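Local coordinates for YfkN protein (Bacillus subtilis subsp. subtilis, PDB 3GVE) that belongs to the calcineurin-like phosphoesterase family and holds a manganese and a magnesium ion side by side in one two-metal site, at residues 213-218 against 243-248; 101-106 against 165-170. One frame throughout, in Å; residues are numbered along the deposited sequence.

Interaction 1. Residues 213-218 against 243-248; sequences ALAHTG and DAIISG. With MG (magnesium ion), chain D.
Main-chain hydrogen bonds tie Ala-213 and Ala-215 to Ala-244 and Ile-246 in parallel pairing. Ala-213 N gives to Ala-244 O at 2.9 Å, nearly straight at 171°, and Ala-213 O receives Ile-246 N. The bond from Ala-215 N to Ile-246 O is equally short but bent to 141°, consistent with the pairing becoming less regular toward Ser-247.

Past Ala-215, a side-chain bond takes part. In one of its two modelled conformers, Ser-247 OG donates to Thr-217 O at 2.8 Å, in the carbonyl plane and on a lone pair; a chi1 of 177° carries OG away from its own N and across to that oxygen. Gly-248 N adds a weak bond to the same acceptor.

Apolar contacts lie on both faces: Leu-214 CD2 runs alongside Ile-246 CG1 at 3.9 Å, while Ala-215 CB meets Ile-245 CG2 on the other face, which helix 232-238 covers.

Metal binding falls to His-216, centre of an inverse gamma turn, whose NE2 reaches magnesium at 2.3 Å; Asn-62 O accepts from its ND1. This beta-alpha-beta unit thus places a metal ligand just past the C-terminal end of strand 210-215, and the bond from ND1 probably fixes the ring's rotation and strengthens NE2 as a donor to the ion.

Interaction 2. Residues 101-106 against 165-170; sequences YDAGTL and VGYIGF
The Tyr-167 ring takes the methyl of Ala-103 over one face: Ala-103 CB stands 3.7 Å from the ring centroid and only 16° off the normal, a CH-pi contact. The methyl is shifted slightly toward the rim, and its closest ring atom is Tyr-167 CD1 at 3.6 Å. Asp-102 CB approaches the phenol end obliquely, 3.7 Å from Tyr-167 OH. With CG anti to the carbonyl carbon, the Tyr-167 ring sits beside its own backbone N and presents its face to the methyl. Leu-58 and Val-60 of strand 57-61 also touch this side chain.

The carboxylate of Asp-102 turns from the ring, and its OD2 accepts the backbone N-H of Leu-59.

The two segments run nearly the same way, their end-to-end directions 12° apart, yet the pairing is not that of neighbouring strands. Thr-105 and Gly-169, at 5.6 Å between CA atoms, make the nearest backbone pair of the register. Segment 101-106 contains the short strand 104-105, which pairs with strand 129-130, whereas 165-170 belongs to the larger mixed sheet. Asp-102 and Ala-103 also bond by main chain to strand 57-61 of the other sheet, so the contact joins the two sheets of the phosphoesterase fold, side chain on ring at one end and side chain on main chain at the other.

At the Gly-169 end a hydroxyl meets the main chain. Thr-105 OG1 lies 3.4 Å from Gly-169 CA, where the glycine has no side chain to intervene. With chi1 at -162°, OG1 is swung away from the Thr-105 backbone N, and its hydrogen bond is made with Val-130 O on the neighbouring short strand.

In the fold
Strand 210-215 lies between the partners: it pairs with 244-247 in interaction 1 and, on its other edge, with the strand 160-170 of interaction 2. The centres of the two contacts are 10 Å apart. Probable hydrogen bonds join them, Leu-214 N to Ile-168 O at 2.7 Å and His-216 N to Phe-170 O at 2.9 Å, and Leu-214 CB packs on Thr-105 CG2 at 3.6 Å. Interaction 1 supplies His-216, which shares magnesium with Asp-64, Asn-108 and His-249; Asp-64 also binds manganese. Interaction 2 stands further back, the Leu-106 side chain about 10 Å from magnesium, but Leu-106 O meets His-216 CB at 3.6 Å, beside the metal ligand.

Interaction 1. Residues 213-218 against 243-248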
ATOM      1  N   ALA A 213      26.072  -2.655   6.960  1.00  8.23           N
ATOM      2  CA  ALA A 213      24.931  -2.211   7.751  1.00  8.20           C
ATOM      3  C   ALA A 213      23.628  -2.529   7.047  1.00  8.28           C
ATOM      4  O   ALA A 213      23.439  -2.023   5.895  1.00  8.85           O
ATOM      5  CB  ALA A 213      25.039  -0.679   7.960  1.00  9.40           C
ATOM      6  N   LEU A 214      22.777  -3.300   7.696  1.00  8.01           N
ATOM      7  CA  LEU A 214      21.417  -3.508   7.255  1.00  7.81           C
ATOM      8  C   LEU A 214      20.581  -2.440   7.971  1.00  7.42           C
ATOM      9  O   LEU A 214      20.050  -2.638   9.043  1.00  8.18           O
ATOM     10  CB  LEU A 214      20.989  -4.939   7.571  1.00  8.22           C
ATOM     11  CG  LEU A 214      21.982  -6.009   7.067  1.00  8.70           C
ATOM     12  CD1 LEU A 214      21.529  -7.405   7.434  1.00  9.62           C
ATOM     13  CD2 LEU A 214      22.250  -5.922   5.576  1.00  9.47           C
ATOM     14  N   ALA A 215      20.542  -1.270   7.345  1.00  7.74           N
ATOM     15  CA  ALA A 215      19.952  -0.097   7.952  1.00  8.40           C
ATOM     16  C   ALA A 215      18.521   0.068   7.479  1.00  7.14           C
ATOM     17  O   ALA A 215      18.276   0.579   6.407  1.00  7.41           O
ATOM     18  CB  ALA A 215      20.787   1.131   7.604  1.00  9.48           C
ATOM     19  N   HIS A 216      17.580  -0.385   8.301  1.00  7.68           N
ATOM     20  CA  HIS A 216      16.166  -0.255   7.932  1.00  7.53           C
ATOM     21  C   HIS A 216      15.718   1.154   8.269  1.00  7.36           C
ATOM     22  O   HIS A 216      15.098   1.416   9.284  1.00  8.28           O
ATOM     23  CB  HIS A 216      15.214  -1.290   8.555  1.00  8.00           C
ATOM     24  CG  HIS A 216      13.853  -1.245   7.923  1.00  7.54           C
ATOM     25  ND1 HIS A 216      13.552  -1.963   6.790  1.00  8.45           N
ATOM     26  CD2 HIS A 216      12.774  -0.462   8.163  1.00  8.02           C
ATOM     27  CE1 HIS A 216      12.332  -1.662   6.386  1.00  8.55           C
ATOM     28  NE2 HIS A 216      11.833  -0.760   7.208  1.00  8.81           N
ATOM     29  N   THR A 217      16.071   2.048   7.361  1.00  7.68           N
ATOM     30  CA  THR A 217      15.925   3.482   7.556  1.00  8.33           C
ATOM     31  C   THR A 217      16.320   4.128   6.235  1.00  7.29           C
ATOM     32  O   THR A 217      17.138   3.608   5.521  1.00  8.55           O
ATOM     33  CB  THR A 217      16.799   3.966   8.748  1.00  8.77           C
ATOM     34  OG1 THR A 217      16.552   5.346   9.020  1.00  9.11           O
ATOM     35  CG2 THR A 217      18.295   3.744   8.499  1.00 10.38           C
ATOM     36  N   GLY A 218      15.701   5.255   5.923  1.00  8.12           N
ATOM     37  CA  GLY A 218      15.892   5.913   4.649  1.00  8.44           C
ATOM     38  C   GLY A 218      16.893   7.043   4.698  1.00  8.26           C
ATOM     39  O   GLY A 218      17.668   7.184   5.626  1.00  8.91           O
ATOM     40  N   ASP A 243      31.473  -0.230   5.801  1.00 10.25           N
ATOM     41  CA  ASP A 243      31.936  -0.341   4.422  1.00 10.43           C
ATOM     42  C   ASP A 243      30.840  -0.355   3.357  1.00 10.06           C
ATOM     43  O   ASP A 243      31.116  -0.118   2.202  1.00 10.25           O
ATOM     44  CB  ASP A 243      32.813  -1.576   4.270  1.00 11.69           C
ATOM     45  CG  ASP A 243      33.997  -1.535   5.214  1.00 13.07           C
ATOM     46  OD1 ASP A 243      34.817  -0.609   5.098  1.00 14.75           O
ATOM     47  OD2 ASP A 243      34.074  -2.392   6.092  1.00 12.82           O
ATOM     48  N   ALA A 244      29.611  -0.660   3.766  1.00  9.26           N
ATOM     49  CA  ALA A 244      28.475  -0.728   2.841  1.00  9.32           C
ATOM     50  C   ALA A 244      27.202  -0.559   3.637  1.00  8.51           C
ATOM     51  O   ALA A 244      27.109  -1.063   4.732  1.00  9.13           O
ATOM     52  CB  ALA A 244      28.471  -2.070   2.136  1.00 10.28           C
ATOM     53  N   ILE A 245      26.233   0.131   3.044  1.00  8.47           N
ATOM     54  CA  ILE A 245      24.939   0.365   3.680  1.00  8.21           C
ATOM     55  C   ILE A 245      23.796  -0.056   2.764  1.00  7.49           C
ATOM     56  O   ILE A 245      23.689   0.398   1.641  1.00  8.49           O
ATOM     57  CB  ILE A 245      24.746   1.853   4.062  1.00  8.72           C
ATOM     58  CG1 ILE A 245      25.840   2.296   5.041  1.00  9.96           C
ATOM     59  CG2 ILE A 245      23.360   2.068   4.672  1.00 10.79           C
ATOM     60  CD1 ILE A 245      25.924   3.843   5.225  1.00 11.25           C
ATOM     61  N   ILE A 246      22.946  -0.929   3.281  1.00  7.46           N
ATOM     62  CA  ILE A 246      21.674  -1.236   2.651  1.00  7.88           C
ATOM     63  C   ILE A 246      20.621  -0.358   3.347  1.00  7.49           C
ATOM     64  O   ILE A 246      20.525  -0.357   4.563  1.00  8.06           O
ATOM     65  CB  ILE A 246      21.293  -2.720   2.807  1.00  8.41           C
ATOM     66  CG1 ILE A 246      22.467  -3.660   2.468  1.00  9.04           C
ATOM     67  CG2 ILE A 246      20.054  -3.044   1.970  1.00  9.69           C
ATOM     68  CD1 ILE A 246      23.138  -3.383   1.149  1.00  9.80           C
ATOM     69  N   SER A 247      19.851   0.376   2.550  0.50  7.62           N
ATOM     70  CA  SER A 247      18.850   1.283   3.056  0.50  8.51           C
ATOM     71  C   SER A 247      17.502   0.794   2.562  0.50  7.84           C
ATOM     72  O   SER A 247      17.384   0.085   1.601  0.50  9.09           O
ATOM     73  CB  SER A 247      19.155   2.702   2.555  0.50  9.46           C
ATOM     74  OG  SER A 247      18.185   3.654   2.947  0.50  7.56           O
ATOM     75  N   GLY A 248      16.480   1.204   3.268  1.00  8.34           N
ATOM     76  CA  GLY A 248      15.092   0.874   2.953  1.00  8.55           C
ATOM     77  C   GLY A 248      14.132   1.872   3.600  1.00  7.92           C
ATOM     78  O   GLY A 248      14.435   3.048   3.689  1.00  8.30           O
TER
HETATM   79 MG    MG D 403       9.743   0.252   7.301  1.00  8.74          MG
HETATM   80  O   HOH W   1       8.626   1.034   5.277  1.00  9.99           O

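Interaction 2. Residues 101-106 against 165-170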
ATOM      1  N   TYR A 101      20.019 -16.874   1.885  1.00  9.37           N
ATOM      2  CA  TYR A 101      20.384 -15.563   2.424  1.00  8.92           C
ATOM      3  C   TYR A 101      21.494 -15.722   3.459  1.00  9.02           C
ATOM      4  O   TYR A 101      21.533 -16.705   4.181  1.00 10.10           O
ATOM      5  CB  TYR A 101      19.179 -14.889   3.063  1.00  9.42           C
ATOM      6  CG  TYR A 101      18.382 -14.053   2.088  1.00  8.61           C
ATOM      7  CD1 TYR A 101      17.527 -14.655   1.168  1.00  8.82           C
ATOM      8  CD2 TYR A 101      18.490 -12.669   2.079  1.00  8.19           C
ATOM      9  CE1 TYR A 101      16.798 -13.895   0.271  1.00  8.26           C
ATOM     10  CE2 TYR A 101      17.751 -11.891   1.182  1.00  8.92           C
ATOM     11  CZ  TYR A 101      16.927 -12.520   0.270  1.00  8.82           C
ATOM     12  OH  TYR A 101      16.189 -11.798  -0.628  1.00  9.41           O
ATOM     13  N   ASP A 102      22.376 -14.735   3.514  1.00  8.99           N
ATOM     14  CA  ASP A 102      23.479 -14.726   4.478  1.00  8.75           C
ATOM     15  C   ASP A 102      23.160 -13.949   5.768  1.00  9.05           C
ATOM     16  O   ASP A 102      23.758 -14.202   6.791  1.00 10.12           O
ATOM     17  CB  ASP A 102      24.743 -14.164   3.820  1.00 10.39           C
ATOM     18  CG  ASP A 102      25.220 -15.021   2.659  1.00 10.93           C
ATOM     19  OD1 ASP A 102      25.679 -16.136   2.914  1.00 12.43           O
ATOM     20  OD2 ASP A 102      25.104 -14.574   1.521  1.00 10.73           O
ATOM     21  N   ALA A 103      22.227 -12.995   5.693  1.00  8.31           N
ATOM     22  CA  ALA A 103      21.852 -12.193   6.848  1.00  8.22           C
ATOM     23  C   ALA A 103      20.540 -11.474   6.601  1.00  7.96           C
ATOM     24  O   ALA A 103      20.212 -11.235   5.441  1.00  8.44           O
ATOM     25  CB  ALA A 103      22.923 -11.148   7.162  1.00  9.04           C
ATOM     26  N   GLY A 104      19.877 -11.105   7.686  1.00  8.17           N
ATOM     27  CA  GLY A 104      18.697 -10.264   7.582  1.00  7.59           C
ATOM     28  C   GLY A 104      18.609  -9.343   8.800  1.00  7.32           C
ATOM     29  O   GLY A 104      19.457  -9.392   9.702  1.00  8.24           O
ATOM     30  N   THR A 105      17.556  -8.518   8.824  1.00  8.44           N
ATOM     31  CA  THR A 105      17.399  -7.549   9.934  1.00  8.11           C
ATOM     32  C   THR A 105      15.950  -7.264  10.203  1.00  8.46           C
ATOM     33  O   THR A 105      15.048  -7.802   9.487  1.00  9.50           O
ATOM     34  CB  THR A 105      18.226  -6.287   9.621  1.00  8.47           C
ATOM     35  OG1 THR A 105      18.412  -5.559  10.843  1.00  8.42           O
ATOM     36  CG2 THR A 105      17.538  -5.371   8.605  1.00  8.98           C
ATOM     37  N   LEU A 106      15.650  -6.423  11.191  1.00  8.38           N
ATOM     38  CA  LEU A 106      14.294  -6.099  11.542  1.00  8.17           C
ATOM     39  C   LEU A 106      13.895  -4.762  10.982  1.00  7.91           C
ATOM     40  O   LEU A 106      14.531  -3.767  11.145  1.00  9.12           O
ATOM     41  CB  LEU A 106      14.123  -6.099  13.056  1.00  8.92           C
ATOM     42  CG  LEU A 106      14.645  -7.381  13.737  1.00 10.34           C
ATOM     43  CD1 LEU A 106      14.516  -7.288  15.210  1.00 11.28           C
ATOM     44  CD2 LEU A 106      14.029  -8.639  13.214  1.00 10.94           C
ATOM     45  N   VAL A 165      33.570 -10.889   7.599  1.00 11.55           N
ATOM     46  CA  VAL A 165      32.461  -9.984   7.254  1.00 11.26           C
ATOM     47  C   VAL A 165      31.517  -9.913   8.420  1.00 10.97           C
ATOM     48  O   VAL A 165      31.025 -10.944   8.924  1.00 11.10           O
ATOM     49  CB  VAL A 165      31.724 -10.499   6.011  1.00 12.36           C
ATOM     50  CG1 VAL A 165      30.600  -9.546   5.558  1.00 13.34           C
ATOM     51  CG2 VAL A 165      32.738 -10.631   4.846  1.00 12.63           C
ATOM     52  N   GLY A 166      31.214  -8.714   8.830  1.00 10.26           N
ATOM     53  CA  GLY A 166      30.269  -8.439   9.891  1.00  9.88           C
ATOM     54  C   GLY A 166      28.960  -7.849   9.395  1.00  9.72           C
ATOM     55  O   GLY A 166      28.988  -7.053   8.427  1.00 10.76           O
ATOM     56  N   TYR A 167      27.856  -8.198  10.007  1.00  9.62           N
ATOM     57  CA  TYR A 167      26.588  -7.581   9.686  1.00  9.41           C
ATOM     58  C   TYR A 167      26.054  -6.955  10.957  1.00  8.63           C
ATOM     59  O   TYR A 167      26.067  -7.572  12.006  1.00  9.99           O
ATOM     60  CB  TYR A 167      25.596  -8.629   9.193  1.00 10.14           C
ATOM     61  CG  TYR A 167      26.075  -9.453   8.009  1.00  9.88           C
ATOM     62  CD1 TYR A 167      25.837  -9.054   6.702  1.00 10.39           C
ATOM     63  CD2 TYR A 167      26.753 -10.647   8.215  1.00 11.67           C
ATOM     64  CE1 TYR A 167      26.278  -9.824   5.632  1.00 11.05           C
ATOM     65  CE2 TYR A 167      27.181 -11.422   7.155  1.00 11.97           C
ATOM     66  CZ  TYR A 167      26.940 -11.009   5.869  1.00 11.41           C
ATOM     67  OH  TYR A 167      27.370 -11.794   4.821  1.00 12.86           O
ATOM     68  N   ILE A 168      25.552  -5.740  10.821  1.00  8.80           N
ATOM     69  CA  ILE A 168      24.880  -5.034  11.904  1.00  8.52           C
ATOM     70  C   ILE A 168      23.582  -4.468  11.343  1.00  8.58           C
ATOM     71  O   ILE A 168      23.525  -4.082  10.195  1.00 10.18           O
ATOM     72  CB  ILE A 168      25.777  -3.899  12.486  1.00  9.07           C
ATOM     73  CG1 ILE A 168      25.116  -3.234  13.705  1.00 10.04           C
ATOM     74  CG2 ILE A 168      26.151  -2.857  11.412  1.00  9.86           C
ATOM     75  CD1 ILE A 168      26.065  -2.298  14.503  1.00 11.03           C
ATOM     76  N   GLY A 169      22.544  -4.421  12.161  1.00  8.36           N
ATOM     77  CA  GLY A 169      21.248  -3.936  11.693  1.00  8.33           C
ATOM     78  C   GLY A 169      20.637  -2.896  12.612  1.00  7.85           C
ATOM     79  O   GLY A 169      20.895  -2.883  13.789  1.00  8.49           O
ATOM     80  N   PHE A 170      19.800  -2.047  12.031  1.00  7.97           N
ATOM     81  CA  PHE A 170      19.115  -0.947  12.725  1.00  8.57           C
ATOM     82  C   PHE A 170      17.666  -0.808  12.290  1.00  8.10           C
ATOM     83  O   PHE A 170      17.344  -1.020  11.135  1.00  8.65           O
ATOM     84  CB  PHE A 170      19.821   0.395  12.465  1.00  9.62           C
ATOM     85  CG  PHE A 170      21.295   0.335  12.651  1.00  9.54           C
ATOM     86  CD1 PHE A 170      21.856   0.361  13.918  1.00  9.65           C
ATOM     87  CD2 PHE A 170      22.120   0.227  11.562  1.00 10.71           C
ATOM     88  CE1 PHE A 170      23.223   0.288  14.081  1.00 10.90           C
ATOM     89  CE2 PHE A 170      23.490   0.161  11.716  1.00 10.99           C
ATOM     90  CZ  PHE A 170      24.046   0.189  12.987  1.00 11.60           C
TER